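Local coordinates for protein cytochrome P450 (CYP102L1) (Mycobacterium phage Adler, PDB 6N6Q) that binds heme and, as a phage-encoded member of the cytochrome P450 family, probably acts as a heme-thiolate monooxygenase, at residues Val373-Gly385 and Asn400-Phe412. Sequence-based numbering, arbitrary orientation.
Sequences VNLHAAHTHRSWG and NRRKLGPHIYKPF. With HEM (protoporphyrin IX containing Fe), chain E.
The indole of Trp384 takes His407 on one face, with CD2 of the imidazole 3.5 Å from Trp384 CZ2 and the rings edge-to-face at 74°; the carbonyl O of His379 lies over the opposite face. At the indole edge are Ile408 O and Tyr409 CB. Ile408 O accepts from Trp384 NE1 at 3.3 Å, almost in the indole plane but with a bent N-H...O angle of 136°, and the same N-H makes a weak bond back to Ala378 O. With chi1 at 69°, His407 stands with its CD2 edge against the indole; its ND1 donates to Gly405 O at 2.7 Å, which, with a weak bond from Arg401 NE to NE2, helps hold the ring's rotation. Leu404 CD1 covers one imidazole face and also reaches Trp384 CE3. Residues 400-412 belong to what is, by position, the meander of the P450 fold, running up to the heme-binding loop, and lie along helix 375-379. Further along, the ring of His379 is sandwiched between Leu375 CB and Tyr409 CD1, the latter 3.9 Å above its centre, and its NE2 accepts from Lys410 N at 3.1 Å. Tyr409 OH is hydrogen-bonded to Asp336 O in helix 329-341. Ile408 CB packs 3.9 Å from Ala378 CB, while Leu375 turns both methyls to Lys410 O. Beyond them Phe412 CE1 comes 3.7 Å from HEM C3B.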
# COMPACT_ATOMS: atom_id res chain seq x y z
N VAL A 373 7.36 -9.35 11.48
CA VAL A 373 6.05 -10.00 11.52
C VAL A 373 5.68 -10.35 10.09
O VAL A 373 5.47 -9.46 9.25
CB VAL A 373 5.00 -9.09 12.17
CG1 VAL A 373 3.62 -9.71 12.03
CG2 VAL A 373 5.34 -8.85 13.63
N ASN A 374 5.60 -11.65 9.79
CA ASN A 374 5.27 -12.13 8.45
C ASN A 374 3.75 -12.19 8.34
O ASN A 374 3.13 -13.18 8.75
CB ASN A 374 5.91 -13.48 8.19
CG ASN A 374 5.81 -13.92 6.74
OD1 ASN A 374 4.92 -13.49 6.01
ND2 ASN A 374 6.73 -14.77 6.32
N LEU A 375 3.15 -11.14 7.78
CA LEU A 375 1.70 -11.10 7.64
C LEU A 375 1.21 -12.13 6.62
O LEU A 375 0.16 -12.75 6.82
CB LEU A 375 1.24 -9.70 7.23
CG LEU A 375 1.30 -8.61 8.29
CD1 LEU A 375 1.06 -7.25 7.65
CD2 LEU A 375 0.28 -8.87 9.38
N HIS A 376 1.96 -12.31 5.53
CA HIS A 376 1.54 -13.27 4.51
C HIS A 376 1.44 -14.68 5.08
O HIS A 376 0.52 -15.43 4.73
CB HIS A 376 2.52 -13.25 3.33
CG HIS A 376 2.32 -14.37 2.36
ND1 HIS A 376 3.26 -15.36 2.16
CD2 HIS A 376 1.27 -14.67 1.55
CE1 HIS A 376 2.81 -16.21 1.26
NE2 HIS A 376 1.61 -15.82 0.87
N ALA A 377 2.37 -15.05 5.96
CA ALA A 377 2.28 -16.35 6.60
C ALA A 377 1.18 -16.37 7.66
O ALA A 377 0.47 -17.37 7.81
CB ALA A 377 3.62 -16.73 7.22
N ALA A 378 1.02 -15.27 8.39
CA ALA A 378 0.01 -15.21 9.44
C ALA A 378 -1.40 -15.16 8.86
O ALA A 378 -2.33 -15.74 9.43
CB ALA A 378 0.26 -14.01 10.35
N HIS A 379 -1.58 -14.47 7.74
CA HIS A 379 -2.90 -14.37 7.14
C HIS A 379 -3.33 -15.68 6.49
O HIS A 379 -4.53 -15.98 6.42
CB HIS A 379 -2.94 -13.25 6.11
CG HIS A 379 -2.89 -11.88 6.71
ND1 HIS A 379 -2.95 -10.73 5.95
CD2 HIS A 379 -2.81 -11.47 8.00
CE1 HIS A 379 -2.89 -9.67 6.74
NE2 HIS A 379 -2.81 -10.10 7.99
N THR A 380 -2.38 -16.48 6.01
CA THR A 380 -2.66 -17.79 5.45
C THR A 380 -2.37 -18.92 6.43
O THR A 380 -2.33 -20.09 6.03
CB THR A 380 -1.85 -17.99 4.16
OG1 THR A 380 -0.45 -18.02 4.47
CG2 THR A 380 -2.12 -16.86 3.18
N HIS A 381 -2.17 -18.59 7.71
CA HIS A 381 -1.83 -19.58 8.71
C HIS A 381 -2.98 -20.57 8.91
O HIS A 381 -4.13 -20.30 8.57
CB HIS A 381 -1.48 -18.89 10.04
CG HIS A 381 -0.99 -19.83 11.10
ND1 HIS A 381 -1.80 -20.27 12.12
CD2 HIS A 381 0.22 -20.40 11.30
CE1 HIS A 381 -1.10 -21.08 12.91
NE2 HIS A 381 0.12 -21.17 12.43
N ARG A 382 -2.63 -21.74 9.47
CA ARG A 382 -3.61 -22.80 9.67
C ARG A 382 -4.74 -22.39 10.61
O ARG A 382 -5.82 -22.98 10.55
CB ARG A 382 -2.90 -24.04 10.22
CG ARG A 382 -3.72 -25.32 10.18
CD ARG A 382 -2.86 -26.54 10.45
NE ARG A 382 -2.22 -26.50 11.77
CZ ARG A 382 -2.70 -27.09 12.86
NH1 ARG A 382 -3.83 -27.79 12.79
NH2 ARG A 382 -2.06 -26.99 14.01
N SER A 383 -4.53 -21.37 11.44
CA SER A 383 -5.57 -20.90 12.35
C SER A 383 -6.75 -20.26 11.62
O SER A 383 -7.79 -20.05 12.24
CB SER A 383 -4.98 -19.91 13.36
OG SER A 383 -4.28 -18.87 12.70
N TRP A 384 -6.60 -19.94 10.34
CA TRP A 384 -7.72 -19.44 9.54
C TRP A 384 -8.61 -20.56 9.01
O TRP A 384 -9.46 -20.31 8.16
CB TRP A 384 -7.20 -18.60 8.37
CG TRP A 384 -6.77 -17.22 8.76
CD1 TRP A 384 -5.54 -16.83 9.19
CD2 TRP A 384 -7.59 -16.05 8.76
NE1 TRP A 384 -5.53 -15.48 9.45
CE2 TRP A 384 -6.78 -14.98 9.20
CE3 TRP A 384 -8.92 -15.79 8.43
CZ2 TRP A 384 -7.26 -13.68 9.32
CZ3 TRP A 384 -9.40 -14.50 8.55
CH2 TRP A 384 -8.57 -13.46 8.99
N GLY A 385 -8.43 -21.79 9.50
CA GLY A 385 -9.22 -22.91 9.06
C GLY A 385 -8.50 -23.73 8.00
O GLY A 385 -7.46 -23.32 7.48
N ASN A 400 -18.07 -14.88 11.07
CA ASN A 400 -17.22 -16.00 10.66
C ASN A 400 -15.83 -15.92 11.28
O ASN A 400 -15.19 -16.96 11.50
CB ASN A 400 -17.11 -16.05 9.14
CG ASN A 400 -18.40 -16.48 8.47
OD1 ASN A 400 -19.45 -16.54 9.11
ND2 ASN A 400 -18.33 -16.79 7.18
N ARG A 401 -15.34 -14.71 11.57
CA ARG A 401 -14.03 -14.57 12.19
C ARG A 401 -14.08 -14.75 13.70
O ARG A 401 -13.06 -15.12 14.30
CB ARG A 401 -13.43 -13.21 11.85
CG ARG A 401 -12.99 -13.05 10.40
CD ARG A 401 -12.38 -11.68 10.20
NE ARG A 401 -11.47 -11.35 11.30
CZ ARG A 401 -10.98 -10.14 11.53
NH1 ARG A 401 -11.32 -9.13 10.73
NH2 ARG A 401 -10.17 -9.94 12.55
N ARG A 402 -15.23 -14.50 14.32
CA ARG A 402 -15.38 -14.75 15.74
C ARG A 402 -15.34 -16.24 16.07
O ARG A 402 -15.10 -16.60 17.22
CB ARG A 402 -16.69 -14.12 16.24
CG ARG A 402 -16.86 -14.08 17.74
CD ARG A 402 -17.67 -12.87 18.17
NE ARG A 402 -18.07 -12.93 19.57
CZ ARG A 402 -18.52 -11.89 20.27
NH1 ARG A 402 -18.63 -10.70 19.69
NH2 ARG A 402 -18.87 -12.04 21.54
N LYS A 403 -15.54 -17.10 15.07
CA LYS A 403 -15.52 -18.54 15.24
C LYS A 403 -14.13 -19.14 15.08
O LYS A 403 -14.00 -20.36 14.97
CB LYS A 403 -16.48 -19.19 14.23
CG LYS A 403 -17.92 -18.71 14.34
CD LYS A 403 -18.63 -18.78 12.99
CE LYS A 403 -18.57 -20.17 12.38
NZ LYS A 403 -19.37 -20.24 11.13
N LEU A 404 -13.09 -18.31 15.07
CA LEU A 404 -11.73 -18.77 14.78
C LEU A 404 -10.86 -18.88 16.03
O LEU A 404 -10.21 -19.90 16.25
CB LEU A 404 -11.06 -17.84 13.77
CG LEU A 404 -11.62 -17.85 12.34
CD1 LEU A 404 -10.90 -16.82 11.48
CD2 LEU A 404 -11.49 -19.24 11.74
N GLY A 405 -10.82 -17.83 16.85
CA GLY A 405 -9.92 -17.78 17.97
C GLY A 405 -8.65 -17.02 17.63
O GLY A 405 -8.68 -15.98 16.96
N PRO A 406 -7.50 -17.52 18.10
CA PRO A 406 -6.23 -16.81 17.85
C PRO A 406 -5.86 -16.77 16.38
O PRO A 406 -5.48 -17.79 15.79
CB PRO A 406 -5.22 -17.63 18.66
CG PRO A 406 -6.03 -18.39 19.66
CD PRO A 406 -7.32 -18.69 18.97
N HIS A 407 -5.97 -15.59 15.78
CA HIS A 407 -5.60 -15.40 14.38
C HIS A 407 -5.21 -13.94 14.17
O HIS A 407 -5.70 -13.05 14.87
CB HIS A 407 -6.74 -15.79 13.43
CG HIS A 407 -7.92 -14.87 13.49
ND1 HIS A 407 -8.87 -14.95 14.48
CD2 HIS A 407 -8.29 -13.85 12.69
CE1 HIS A 407 -9.79 -14.01 14.28
NE2 HIS A 407 -9.46 -13.33 13.20
N ILE A 408 -4.33 -13.71 13.21
CA ILE A 408 -3.79 -12.39 12.92
C ILE A 408 -4.36 -11.89 11.60
O ILE A 408 -4.37 -12.63 10.61
CB ILE A 408 -2.25 -12.40 12.89
CG1 ILE A 408 -1.69 -12.75 14.27
CG2 ILE A 408 -1.71 -11.05 12.42
CD1 ILE A 408 -2.10 -11.78 15.36
N TYR A 409 -4.83 -10.65 11.59
CA TYR A 409 -5.24 -9.98 10.35
C TYR A 409 -4.96 -8.49 10.53
O TYR A 409 -5.83 -7.73 10.97
CB TYR A 409 -6.70 -10.24 10.02
CG TYR A 409 -7.15 -9.57 8.75
CD1 TYR A 409 -6.73 -10.03 7.51
CD2 TYR A 409 -7.99 -8.46 8.79
CE1 TYR A 409 -7.13 -9.41 6.35
CE2 TYR A 409 -8.39 -7.83 7.63
CZ TYR A 409 -7.96 -8.31 6.41
OH TYR A 409 -8.36 -7.69 5.24
N LYS A 410 -3.74 -8.08 10.18
CA LYS A 410 -3.30 -6.69 10.32
C LYS A 410 -2.66 -6.21 9.02
O LYS A 410 -1.46 -5.91 8.99
CB LYS A 410 -2.33 -6.55 11.49
CG LYS A 410 -2.92 -6.92 12.84
CD LYS A 410 -4.03 -5.97 13.25
CE LYS A 410 -4.53 -6.28 14.65
NZ LYS A 410 -5.44 -5.23 15.16
N PRO A 411 -3.43 -6.11 7.94
CA PRO A 411 -2.84 -5.66 6.67
C PRO A 411 -2.39 -4.21 6.69
O PRO A 411 -1.63 -3.80 5.81
CB PRO A 411 -3.98 -5.87 5.66
CG PRO A 411 -5.22 -5.78 6.47
CD PRO A 411 -4.88 -6.38 7.81
N PHE A 412 -2.82 -3.42 7.68
CA PHE A 412 -2.43 -2.02 7.80
C PHE A 412 -1.52 -1.77 8.99
O PHE A 412 -1.42 -0.63 9.46
CB PHE A 412 -3.67 -1.14 7.89
CG PHE A 412 -4.54 -1.19 6.66
CD1 PHE A 412 -4.33 -0.32 5.61
CD2 PHE A 412 -5.58 -2.10 6.57
CE1 PHE A 412 -5.13 -0.36 4.48
CE2 PHE A 412 -6.38 -2.15 5.45
CZ PHE A 412 -6.16 -1.28 4.40
CHA HEM E . 1.96 2.75 7.00
CHB HEM E . -0.14 -0.79 4.42
CHC HEM E . -2.34 2.54 1.64
CHD HEM E . 0.34 6.00 3.75
C1A HEM E . 1.57 1.50 6.58
C2A HEM E . 1.92 0.22 7.18
C3A HEM E . 1.35 -0.75 6.47
C4A HEM E . 0.60 -0.14 5.38
CMA HEM E . 1.46 -2.26 6.75
CAA HEM E . 2.82 0.01 8.42
CBA HEM E . 4.27 -0.04 7.97
CGA HEM E . 5.17 -0.43 9.11
O1A HEM E . 4.66 -0.78 10.20
O2A HEM E . 6.42 -0.39 8.93
C1B HEM E . -0.96 -0.20 3.48
C2B HEM E . -1.91 -0.89 2.62
C3B HEM E . -2.52 0.03 1.85
C4B HEM E . -1.98 1.33 2.20
CMB HEM E . -2.11 -2.42 2.65
CAB HEM E . -3.61 -0.15 0.76
CBB HEM E . -4.12 -1.32 0.37
C1C HEM E . -1.84 3.78 1.98
C2C HEM E . -2.27 5.06 1.45
C3C HEM E . -1.54 6.02 2.02
C4C HEM E . -0.60 5.39 2.95
CMC HEM E . -3.38 5.30 0.41
CAC HEM E . -1.72 7.53 1.70
CBC HEM E . -1.01 8.49 2.30
C1D HEM E . 1.01 5.43 4.82
C2D HEM E . 1.90 6.12 5.75
C3D HEM E . 2.34 5.22 6.64
C4D HEM E . 1.75 3.94 6.32
CMD HEM E . 2.27 7.62 5.70
CAD HEM E . 3.31 5.51 7.81
CBD HEM E . 2.53 6.04 9.01
CGD HEM E . 3.46 6.23 10.19
O1D HEM E . 3.20 7.14 11.02
O2D HEM E . 4.47 5.48 10.29
NA HEM E . 0.77 1.23 5.48
NB HEM E . -1.04 1.15 3.20
NC HEM E . -0.82 4.03 2.88
ND HEM E . 0.95 4.11 5.21
FE HEM E . 0.07 2.61 4.10